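Local coordinates for protein dienelactone hydrolase (Anabaena variabilis, PDB 2O2G) that probably acts as a hydrolase of the dienelactone hydrolase family, with the alpha/beta-hydrolase fold, at residues Val192-Ala197 with Ala211-Glu216. Residues are numbered along the deposited sequence; the frame is centred on the assembly and turned at random.
Sequences VIIPRA and AQLASE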
# COMPACT_ATOMS: atom_id res chain seq x y z
N VAL A 192 1.76 -7.22 13.95
CA VAL A 192 1.43 -8.62 14.01
C VAL A 192 2.41 -9.40 13.18
O VAL A 192 2.82 -8.97 12.10
CB VAL A 192 -0.06 -8.90 13.62
CG1 VAL A 192 -0.35 -8.53 12.19
CG2 VAL A 192 -0.41 -10.37 13.88
N ILE A 193 2.73 -10.59 13.68
CA ILE A 193 3.71 -11.48 13.09
C ILE A 193 3.05 -12.75 12.57
O ILE A 193 2.30 -13.43 13.30
CB ILE A 193 4.77 -11.85 14.15
CG1 ILE A 193 5.40 -10.58 14.77
CG2 ILE A 193 5.83 -12.70 13.54
CD1 ILE A 193 6.48 -10.87 15.76
N ILE A 194 3.36 -13.11 11.33
CA ILE A 194 2.82 -14.35 10.77
C ILE A 194 3.90 -15.40 11.01
O ILE A 194 5.03 -15.27 10.51
CB ILE A 194 2.39 -14.22 9.32
CG1 ILE A 194 1.22 -13.20 9.23
CG2 ILE A 194 1.98 -15.56 8.75
CD1 ILE A 194 0.89 -12.79 7.83
N PRO A 195 3.58 -16.40 11.85
CA PRO A 195 4.65 -17.33 12.19
C PRO A 195 5.20 -18.11 11.01
O PRO A 195 4.46 -18.48 10.11
CB PRO A 195 3.98 -18.29 13.17
CG PRO A 195 2.51 -18.13 12.96
CD PRO A 195 2.32 -16.73 12.54
N ARG A 196 6.51 -18.32 11.03
CA ARG A 196 7.20 -19.12 10.02
C ARG A 196 6.92 -18.70 8.59
O ARG A 196 6.71 -19.54 7.72
CB ARG A 196 6.84 -20.60 10.21
CG ARG A 196 7.14 -21.15 11.59
CD ARG A 196 6.79 -22.62 11.70
NE ARG A 196 5.41 -22.90 11.29
CZ ARG A 196 4.30 -22.58 11.99
NH1 ARG A 196 4.35 -21.92 13.14
NH2 ARG A 196 3.11 -22.90 11.50
N ALA A 197 6.86 -17.39 8.36
CA ALA A 197 6.72 -16.81 7.04
C ALA A 197 8.01 -16.02 6.80
O ALA A 197 8.53 -15.39 7.73
CB ALA A 197 5.52 -15.88 6.98
N ALA A 211 -3.59 -11.11 3.65
CA ALA A 211 -4.82 -10.57 3.07
C ALA A 211 -5.98 -10.52 4.06
O ALA A 211 -6.77 -9.53 4.10
CB ALA A 211 -5.21 -11.37 1.92
N GLN A 212 -6.09 -11.59 4.85
CA GLN A 212 -7.16 -11.65 5.82
C GLN A 212 -6.97 -10.51 6.86
O GLN A 212 -7.91 -9.80 7.18
CB GLN A 212 -7.24 -13.02 6.49
CG GLN A 212 -7.73 -14.23 5.61
CD GLN A 212 -7.55 -15.60 6.32
OE1 GLN A 212 -6.48 -15.88 6.90
NE2 GLN A 212 -8.56 -16.45 6.24
N LEU A 213 -5.77 -10.36 7.38
CA LEU A 213 -5.47 -9.30 8.35
C LEU A 213 -5.67 -7.91 7.79
O LEU A 213 -6.16 -7.02 8.49
CB LEU A 213 -4.01 -9.44 8.84
CG LEU A 213 -3.77 -10.71 9.66
CD1 LEU A 213 -2.31 -11.15 9.64
CD2 LEU A 213 -4.27 -10.49 11.07
N ALA A 214 -5.27 -7.73 6.53
CA ALA A 214 -5.44 -6.46 5.86
C ALA A 214 -6.94 -6.17 5.66
O ALA A 214 -7.39 -5.08 5.95
CB ALA A 214 -4.67 -6.43 4.51
N SER A 215 -7.70 -7.14 5.19
CA SER A 215 -9.13 -6.97 5.04
C SER A 215 -9.81 -6.53 6.35
O SER A 215 -10.56 -5.55 6.35
CB SER A 215 -9.78 -8.24 4.54
OG SER A 215 -11.15 -8.02 4.34
N GLU A 216 -9.55 -7.23 7.44
CA GLU A 216 -10.12 -6.86 8.76
C GLU A 216 -9.81 -5.41 9.12
O GLU A 216 -10.68 -4.66 9.60
CB GLU A 216 -9.57 -7.78 9.88
CG GLU A 216 -10.24 -9.12 9.81
CD GLU A 216 -9.60 -10.17 10.66
OE1 GLU A 216 -8.39 -10.05 10.97
OE2 GLU A 216 -10.32 -11.14 10.99
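Leu213 reaches from its helix toward the edge strand and sets one methyl, CD1, against both Val192 and Ile194. All the grip is apolar. On the Ile194 side, Leu213 CD1 lies 4.0 Å from Ile194 CD1 and touches the CG1 methylene as well, the two side chains running past one another in opposite directions. Ile194 CG1 stands anti to its carbonyl carbon (chi1 -64°), and a nearly extended chi2 of 169° carries CD1 out toward the helix. Val192 is met differently: it and Leu213 point at each other tip to tip, Val192 CG1 coming to 4.1 Å from Leu213 CD1.

The closer-packed part is around buried Ile194, which also rests on Ala209, Val210, Phe201 and Ile166. The Val192 end is the one nearer solvent, since Val192 and Leu213 are both partly exposed. Here the second leucine methyl, Leu213 CD2, stays farther off, 4.5 Å from Val192 CG1. Between the two strand contacts, Ile193 turns away from the helix and marks the outer side of the strand.

The pair joins the last strand of the alpha/beta-hydrolase sheet to the last helix; in this fold the loop between them usually carries the catalytic histidine. Strand 189-194 forms one edge of the sheet, with Val192 and Ile194 hydrogen-bonded through their backbones to strand 163-168 and the residue just after it. Helix 206-221 lies over it and, through Ala211 and Ser215, also packs against helix 51-63.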